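Glycosyl hydrolase family 2, TIM barrel domain protein (Parabacteroides merdae ATCC 43184, PDB 6DXU) probably hydrolyses beta-glucuronides, releasing glucuronic acid, as a family 2 beta-glucuronidase of a human gut bacterium. Local coordinates at residues 31-36 against 192-197; 95-100 against 162-167; 638-643 against 704-709. All blocks are in the same frame, centred on the assembly; numbering follows the deposited sequence.

Contact 1 of 3, residues 31-36 against 192-197; sequences IRLTNN and RYLNLV
Arg-32 lays its guanidinium flat over one face of the Tyr-193 ring, the two planes only 5° apart and CZ 3.9 Å from the ring centroid, a parallel cation-pi stack. The aliphatic part of the arginine joins in: CD stands over the same face, 3.8 Å from the centroid of the Tyr-193 ring, in a CH-pi contact. The side chain is extended from CG to NE, which carries it across the ring, from CD over the Tyr-193 CD1 side to the guanidinium carbon over CE2. An arginine suits the place because its flat, charged end can stack and still use its N-H groups around the rim: NH2 forms a salt bridge with Glu-345, whose backbone N is in turn bonded to Tyr-193 OH. At the edge of the guanidinium, water 1 accepts from Arg-32 NE (2.8 Å) and donates to Asn-195 OD1, tying together the two side chains of the non-hydrogen-bonded pair.

Three backbone bonds join the two segments. Ile-31 and Leu-196 exchange two in an antiparallel hydrogen-bonded pair, the shorter from Leu-196 N to Ile-31 O at 2.8 Å. Farther along, Leu-33 N donates almost straight to Leu-194 O (2.9 Å, 171° at the hydrogen). Water 2 accepts from Leu-194 N and probably donates to Leu-33 O, bridging the two chains just beyond the last direct bond.

Apolar contacts are made by the branched end of Leu-33: CD1 meets Leu-194 CG at 4.1 Å, while CD2 rests on Leu-196 CB at 4.0 Å. Leucine fits here because its two methyls can touch two neighbours on the other strand.

Strand 30-32 is outermost, within this chain, in a four-stranded antiparallel sheet, beside 194-199. The arrangement belongs to the jelly-roll-like beta sandwich of the family 2 sugar-binding domain.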
# COMPACT_ATOMS: atom_id res chain seq x y z
N ILE D 31 -30.84 -1.62 -22.17
CA ILE D 31 -31.93 -2.04 -21.31
C ILE D 31 -31.80 -1.33 -19.98
O ILE D 31 -30.80 -1.51 -19.27
CB ILE D 31 -31.93 -3.57 -21.13
CG1 ILE D 31 -32.04 -4.22 -22.51
CG2 ILE D 31 -33.04 -4.00 -20.19
CD1 ILE D 31 -31.58 -5.66 -22.54
N ARG D 32 -32.79 -0.49 -19.65
CA ARG D 32 -32.79 0.14 -18.34
C ARG D 32 -33.09 -0.91 -17.27
O ARG D 32 -34.10 -1.60 -17.34
CB ARG D 32 -33.82 1.26 -18.30
CG ARG D 32 -33.34 2.51 -19.00
CD ARG D 32 -34.49 3.51 -19.20
NE ARG D 32 -34.01 4.69 -19.90
CZ ARG D 32 -34.78 5.71 -20.25
NH1 ARG D 32 -36.07 5.70 -19.96
NH2 ARG D 32 -34.25 6.74 -20.90
N LEU D 33 -32.20 -1.04 -16.30
CA LEU D 33 -32.40 -1.98 -15.20
C LEU D 33 -33.18 -1.27 -14.11
O LEU D 33 -32.62 -0.61 -13.24
CB LEU D 33 -31.06 -2.49 -14.67
CG LEU D 33 -30.21 -3.23 -15.69
CD1 LEU D 33 -28.84 -3.58 -15.06
CD2 LEU D 33 -30.95 -4.49 -16.11
N THR D 34 -34.50 -1.38 -14.16
CA THR D 34 -35.32 -0.67 -13.19
C THR D 34 -35.99 -1.56 -12.17
O THR D 34 -36.19 -1.12 -11.03
CB THR D 34 -36.38 0.17 -13.91
OG1 THR D 34 -37.23 -0.70 -14.67
CG2 THR D 34 -35.71 1.19 -14.87
N ASN D 35 -36.30 -2.81 -12.50
CA ASN D 35 -37.11 -3.66 -11.64
C ASN D 35 -36.27 -4.68 -10.87
O ASN D 35 -35.15 -5.02 -11.25
CB ASN D 35 -38.16 -4.38 -12.46
CG ASN D 35 -39.15 -3.42 -13.08
OD1 ASN D 35 -39.73 -2.59 -12.39
ND2 ASN D 35 -39.35 -3.52 -14.39
N ASN D 36 -36.83 -5.19 -9.76
CA ASN D 36 -36.26 -6.33 -9.03
C ASN D 36 -34.93 -5.99 -8.37
O ASN D 36 -33.99 -6.78 -8.39
CB ASN D 36 -36.12 -7.55 -9.95
CG ASN D 36 -37.46 -7.95 -10.56
OD1 ASN D 36 -38.47 -8.02 -9.86
ND2 ASN D 36 -37.48 -8.15 -11.87
N ARG D 192 -29.46 7.91 -11.34
CA ARG D 192 -29.73 7.99 -12.76
C ARG D 192 -29.75 6.57 -13.30
O ARG D 192 -29.21 5.66 -12.67
CB ARG D 192 -28.68 8.81 -13.53
CG ARG D 192 -28.60 10.28 -13.12
CD ARG D 192 -27.70 11.02 -14.10
NE ARG D 192 -27.31 12.33 -13.58
CZ ARG D 192 -26.15 12.91 -13.84
NH1 ARG D 192 -25.26 12.31 -14.62
NH2 ARG D 192 -25.88 14.10 -13.32
N TYR D 193 -30.36 6.39 -14.47
CA TYR D 193 -30.55 5.06 -15.03
C TYR D 193 -29.25 4.29 -15.10
O TYR D 193 -28.20 4.81 -15.49
CB TYR D 193 -31.13 5.14 -16.44
CG TYR D 193 -32.56 5.61 -16.48
CD1 TYR D 193 -33.57 4.88 -15.84
CD2 TYR D 193 -32.91 6.79 -17.12
CE1 TYR D 193 -34.89 5.32 -15.86
CE2 TYR D 193 -34.24 7.23 -17.15
CZ TYR D 193 -35.21 6.49 -16.52
OH TYR D 193 -36.53 6.92 -16.54
N LEU D 194 -29.36 3.01 -14.78
CA LEU D 194 -28.29 2.05 -14.98
C LEU D 194 -28.73 1.15 -16.12
O LEU D 194 -29.79 0.53 -16.04
CB LEU D 194 -28.05 1.24 -13.70
CG LEU D 194 -27.16 -0.02 -13.82
CD1 LEU D 194 -25.79 0.34 -14.40
CD2 LEU D 194 -27.01 -0.70 -12.45
N ASN D 195 -27.91 1.06 -17.16
CA ASN D 195 -28.28 0.37 -18.38
C ASN D 195 -27.45 -0.89 -18.52
O ASN D 195 -26.23 -0.88 -18.29
CB ASN D 195 -28.05 1.24 -19.62
CG ASN D 195 -28.70 2.61 -19.49
OD1 ASN D 195 -29.92 2.72 -19.56
ND2 ASN D 195 -27.88 3.65 -19.30
N LEU D 196 -28.11 -1.97 -18.90
CA LEU D 196 -27.43 -3.16 -19.38
C LEU D 196 -27.29 -3.01 -20.88
O LEU D 196 -28.30 -2.90 -21.59
CB LEU D 196 -28.21 -4.43 -19.02
CG LEU D 196 -27.57 -5.74 -19.49
CD1 LEU D 196 -26.27 -5.94 -18.75
CD2 LEU D 196 -28.51 -6.91 -19.25
N VAL D 197 -26.06 -3.02 -21.38
CA VAL D 197 -25.80 -2.77 -22.79
C VAL D 197 -25.17 -4.01 -23.37
O VAL D 197 -24.06 -4.39 -22.98
CB VAL D 197 -24.88 -1.55 -22.99
CG1 VAL D 197 -24.65 -1.31 -24.48
CG2 VAL D 197 -25.49 -0.31 -22.32
O HOH W 1 -31.27 4.83 -20.55
O HOH W 2 -31.85 2.13 -13.75

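Contact 2 of 3, residues 95-100 against 162-167; sequences TLLAID and VPLSIR
Thr-95 O is gripped by two donors: Leu-164 N at 3.0 Å and water 3, which gives it a proton at 3.1 Å and is also hydrogen-bonded to Ser-165 OG. The return bond, from Thr-95 N to Leu-164 O, completes an antiparallel hydrogen-bonded pair. Leu-97 and Val-162 form the next such pair; its shorter bond runs from Leu-97 N to Val-162 O, 2.7 Å long and nearly straight at 175°. Between them Leu-96 faces Pro-163 in a non-hydrogen-bonded pair. Proline fits here because in such a pair its nitrogen, which has no hydrogen, faces away from strand 90-97.

These are two central strands of the six-stranded antiparallel sheet in the beta sandwich of the sugar-binding domain, and the apolar residues sort by sheet face. On the face of Thr-95 and Leu-97, Leu-97 CD1 reaches Leu-164 CD2 at 3.8 Å, its extended chain (chi2 175°) sending that methyl across to the neighbouring strand. Trp-37 touches both Thr-95 and Leu-164 here, while Thr-95 OG1 probably bonds to Asn-36 O. On the other face, Leu-96 CD2 sits 4.0 Å from Pro-163 CB, with Phe-158 against both. Past the last pair, Ile-99 turns its CD1 onto Val-162 CG2 at 3.7 Å; the long isoleucine branch meets a beta-branched valine that Phe-149 and Leu-150 of helix 143-150 also touch.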
# COMPACT_ATOMS: atom_id res chain seq x y z
N THR D 95 -29.29 -7.11 -7.22
CA THR D 95 -30.28 -7.70 -8.12
C THR D 95 -29.70 -9.03 -8.61
O THR D 95 -28.52 -9.32 -8.43
CB THR D 95 -30.62 -6.77 -9.29
OG1 THR D 95 -31.81 -7.22 -9.96
CG2 THR D 95 -29.48 -6.71 -10.31
N LEU D 96 -30.56 -9.83 -9.21
CA LEU D 96 -30.12 -11.03 -9.91
C LEU D 96 -30.33 -10.74 -11.40
O LEU D 96 -31.48 -10.65 -11.85
CB LEU D 96 -30.91 -12.25 -9.44
CG LEU D 96 -30.79 -12.59 -7.95
CD1 LEU D 96 -31.69 -13.76 -7.56
CD2 LEU D 96 -29.34 -12.87 -7.57
N LEU D 97 -29.24 -10.66 -12.16
CA LEU D 97 -29.33 -10.23 -13.54
C LEU D 97 -29.67 -11.41 -14.41
O LEU D 97 -28.99 -12.44 -14.34
CB LEU D 97 -28.01 -9.64 -14.04
CG LEU D 97 -27.59 -8.23 -13.69
CD1 LEU D 97 -26.18 -8.01 -14.24
CD2 LEU D 97 -28.58 -7.32 -14.37
N ALA D 98 -30.69 -11.24 -15.25
CA ALA D 98 -31.03 -12.23 -16.26
C ALA D 98 -30.27 -11.87 -17.53
O ALA D 98 -30.68 -10.99 -18.28
CB ALA D 98 -32.54 -12.22 -16.49
N ILE D 99 -29.19 -12.58 -17.81
CA ILE D 99 -28.32 -12.25 -18.93
C ILE D 99 -28.57 -13.22 -20.07
O ILE D 99 -28.58 -14.44 -19.86
CB ILE D 99 -26.83 -12.27 -18.51
CG1 ILE D 99 -26.58 -11.21 -17.43
CG2 ILE D 99 -25.96 -12.11 -19.75
CD1 ILE D 99 -25.17 -11.23 -16.87
N ASP D 100 -28.77 -12.67 -21.27
CA ASP D 100 -28.89 -13.47 -22.48
C ASP D 100 -28.49 -12.53 -23.63
O ASP D 100 -29.33 -11.82 -24.17
CB ASP D 100 -30.30 -14.01 -22.67
CG ASP D 100 -30.41 -15.00 -23.83
OD1 ASP D 100 -31.41 -15.75 -23.87
OD2 ASP D 100 -29.50 -15.04 -24.68
N VAL D 162 -27.24 -13.89 -12.53
CA VAL D 162 -25.92 -13.43 -12.08
C VAL D 162 -26.14 -12.38 -11.00
O VAL D 162 -26.79 -11.36 -11.25
CB VAL D 162 -25.10 -12.85 -13.24
CG1 VAL D 162 -23.75 -12.32 -12.72
CG2 VAL D 162 -24.91 -13.89 -14.34
N PRO D 163 -25.61 -12.57 -9.79
CA PRO D 163 -25.81 -11.56 -8.75
C PRO D 163 -24.93 -10.35 -9.03
O PRO D 163 -23.71 -10.46 -9.16
CB PRO D 163 -25.39 -12.28 -7.45
CG PRO D 163 -24.47 -13.35 -7.90
CD PRO D 163 -24.83 -13.73 -9.31
N LEU D 164 -25.57 -9.20 -9.07
CA LEU D 164 -24.92 -7.91 -9.25
C LEU D 164 -25.16 -7.14 -7.96
O LEU D 164 -26.31 -6.98 -7.55
CB LEU D 164 -25.52 -7.17 -10.45
CG LEU D 164 -25.07 -5.72 -10.66
CD1 LEU D 164 -23.57 -5.65 -10.90
CD2 LEU D 164 -25.83 -5.07 -11.83
N SER D 165 -24.09 -6.70 -7.32
CA SER D 165 -24.18 -5.95 -6.07
C SER D 165 -23.40 -4.67 -6.27
O SER D 165 -22.27 -4.71 -6.78
CB SER D 165 -23.62 -6.75 -4.88
OG SER D 165 -24.17 -8.07 -4.87
N ILE D 166 -23.98 -3.55 -5.87
CA ILE D 166 -23.39 -2.24 -6.12
C ILE D 166 -23.41 -1.47 -4.81
O ILE D 166 -24.45 -1.38 -4.16
CB ILE D 166 -24.15 -1.47 -7.22
CG1 ILE D 166 -24.07 -2.22 -8.55
CG2 ILE D 166 -23.58 -0.06 -7.34
CD1 ILE D 166 -25.02 -1.69 -9.68
N ARG D 167 -22.26 -0.95 -4.42
CA ARG D 167 -22.15 -0.11 -3.24
C ARG D 167 -22.04 1.33 -3.71
O ARG D 167 -21.19 1.64 -4.55
CB ARG D 167 -20.92 -0.52 -2.41
CG ARG D 167 -20.71 0.28 -1.11
CD ARG D 167 -19.33 -0.10 -0.52
NE ARG D 167 -19.10 0.38 0.84
CZ ARG D 167 -18.52 1.54 1.15
NH1 ARG D 167 -18.15 2.38 0.20
NH2 ARG D 167 -18.31 1.86 2.43
O HOH W 3 -26.77 -9.75 -5.91

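Contact 3 of 3, residues 638-643 against 704-709; sequences IHIYGH and IRAVGV
Ala-706 CB is met by both isoleucines of strand 638-640: Ile-638 CD1 at 3.6 Å and Ile-640 CG1 at 3.7 Å. Alanine suits this place because its single methyl lets two larger side chains close in from the facing strand. Ile-640 also sends CD1 toward Ile-704, 3.9 Å from its CG2; strand 700-710 thus presents Ile-704 and Ala-706 to the two isoleucines. In Ile-638, with CG1 anti to the backbone N (chi1 -176°) and CD1 extended beyond it, the methyl reaches the backbone between Ala-706 and Gly-708.

Methyl groups also press on the backbone. Ile-638 CD1 lies 3.7 Å from Gly-708 N, where glycine, with no side chain, admits the methyl. Ile-640 CD1 comes to 3.4 Å from Ile-704 O, a close approach to the main chain.

The strands run nearly antiparallel, 158° between their directions, but their axes come no closer than 7.7 Å, and the strands belong to different sheets. Strand 638-640 pairs with 655-662, and 704-709 is flanked by 666-671 and 715-726. Two sheets meeting face to face through interdigitated aliphatic side chains are typical of a beta-sandwich domain.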
# COMPACT_ATOMS: atom_id res chain seq x y z
N ILE D 638 -52.38 34.86 -20.73
CA ILE D 638 -52.85 35.90 -19.83
C ILE D 638 -53.03 35.30 -18.45
O ILE D 638 -53.61 34.21 -18.31
CB ILE D 638 -54.15 36.55 -20.37
CG1 ILE D 638 -54.60 37.71 -19.47
CG2 ILE D 638 -55.25 35.50 -20.53
CD1 ILE D 638 -55.71 38.58 -20.14
N HIS D 639 -52.53 35.97 -17.43
CA HIS D 639 -52.53 35.41 -16.08
C HIS D 639 -52.77 36.52 -15.07
O HIS D 639 -51.91 37.39 -14.88
CB HIS D 639 -51.20 34.70 -15.76
CG HIS D 639 -51.16 34.10 -14.39
ND1 HIS D 639 -51.61 32.82 -14.12
CD2 HIS D 639 -50.75 34.61 -13.20
CE1 HIS D 639 -51.46 32.57 -12.83
NE2 HIS D 639 -50.95 33.64 -12.25
N ILE D 640 -53.94 36.50 -14.43
CA ILE D 640 -54.19 37.38 -13.30
C ILE D 640 -53.37 36.90 -12.11
O ILE D 640 -53.46 35.72 -11.73
CB ILE D 640 -55.68 37.40 -12.93
CG1 ILE D 640 -56.56 37.78 -14.13
CG2 ILE D 640 -55.89 38.34 -11.75
CD1 ILE D 640 -58.00 37.25 -13.99
N TYR D 641 -52.60 37.80 -11.49
CA TYR D 641 -51.86 37.42 -10.30
C TYR D 641 -52.85 37.07 -9.19
O TYR D 641 -53.80 37.81 -8.93
CB TYR D 641 -50.91 38.54 -9.84
CG TYR D 641 -50.25 38.23 -8.51
CD1 TYR D 641 -49.06 37.49 -8.44
CD2 TYR D 641 -50.81 38.67 -7.31
CE1 TYR D 641 -48.47 37.20 -7.22
CE2 TYR D 641 -50.22 38.37 -6.09
CZ TYR D 641 -49.05 37.64 -6.06
OH TYR D 641 -48.48 37.37 -4.84
N GLY D 642 -52.61 35.93 -8.54
CA GLY D 642 -53.38 35.55 -7.37
C GLY D 642 -54.19 34.28 -7.53
O GLY D 642 -55.19 34.09 -6.84
N HIS D 643 -53.76 33.38 -8.42
CA HIS D 643 -54.46 32.10 -8.54
C HIS D 643 -54.43 31.31 -7.23
O HIS D 643 -55.41 30.61 -6.92
CB HIS D 643 -53.84 31.27 -9.66
CG HIS D 643 -54.36 31.63 -11.02
ND1 HIS D 643 -55.03 30.73 -11.82
CD2 HIS D 643 -54.33 32.80 -11.71
CE1 HIS D 643 -55.37 31.32 -12.95
NE2 HIS D 643 -54.96 32.57 -12.91
N ILE D 704 -62.78 37.72 -10.75
CA ILE D 704 -61.95 38.61 -11.55
C ILE D 704 -61.65 37.91 -12.86
O ILE D 704 -61.16 36.77 -12.87
CB ILE D 704 -60.66 38.99 -10.81
CG1 ILE D 704 -61.00 39.65 -9.47
CG2 ILE D 704 -59.78 39.90 -11.68
CD1 ILE D 704 -60.86 38.74 -8.28
N ARG D 705 -61.95 38.58 -13.97
CA ARG D 705 -61.77 38.03 -15.29
C ARG D 705 -60.97 39.02 -16.13
O ARG D 705 -61.17 40.23 -16.03
CB ARG D 705 -63.13 37.72 -15.95
CG ARG D 705 -63.04 37.17 -17.37
CD ARG D 705 -64.42 36.89 -17.96
NE ARG D 705 -65.19 35.97 -17.14
CZ ARG D 705 -65.26 34.66 -17.35
NH1 ARG D 705 -64.60 34.11 -18.37
NH2 ARG D 705 -65.97 33.88 -16.54
N ALA D 706 -60.07 38.49 -16.94
CA ALA D 706 -59.23 39.31 -17.79
C ALA D 706 -59.34 38.75 -19.19
O ALA D 706 -59.25 37.54 -19.39
CB ALA D 706 -57.77 39.30 -17.29
N VAL D 707 -59.54 39.63 -20.17
CA VAL D 707 -59.67 39.24 -21.57
C VAL D 707 -58.62 39.99 -22.35
O VAL D 707 -58.52 41.22 -22.24
CB VAL D 707 -61.08 39.53 -22.12
CG1 VAL D 707 -61.18 39.08 -23.58
CG2 VAL D 707 -62.14 38.85 -21.27
N GLY D 708 -57.82 39.26 -23.12
CA GLY D 708 -56.74 39.87 -23.88
C GLY D 708 -56.81 39.52 -25.35
O GLY D 708 -57.36 38.49 -25.73
N VAL D 709 -56.25 40.40 -26.16
CA VAL D 709 -56.08 40.16 -27.58
C VAL D 709 -54.62 40.41 -27.93
O VAL D 709 -54.01 41.38 -27.45
CB VAL D 709 -57.02 41.05 -28.43
CG1 VAL D 709 -56.85 42.52 -28.06
CG2 VAL D 709 -56.73 40.86 -29.91

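Overall arrangement
Contacts 1 and 2 lie in the N-terminal sugar-binding domain, their centres 11 Å apart, and contact 2 is nested along the chain inside the loop that contact 1 closes. They belong to separate sheets, one of four strands and one of six, yet they touch: Leu-33 packs on Leu-97 and Leu-194 on Ile-166. Strands 162-169 and 194-199 follow each other in sequence, so the chain passes from one sheet to the other. Contact 3 comes later, beyond the TIM barrel, its centre about 45 Å from that of contact 1 and 55 Å from that of contact 2, on the opposite side of the chain's centre. Contacts 1 and 2 thus belong to two sheets packed on each other, while contact 3 joins two sheets of a separate module.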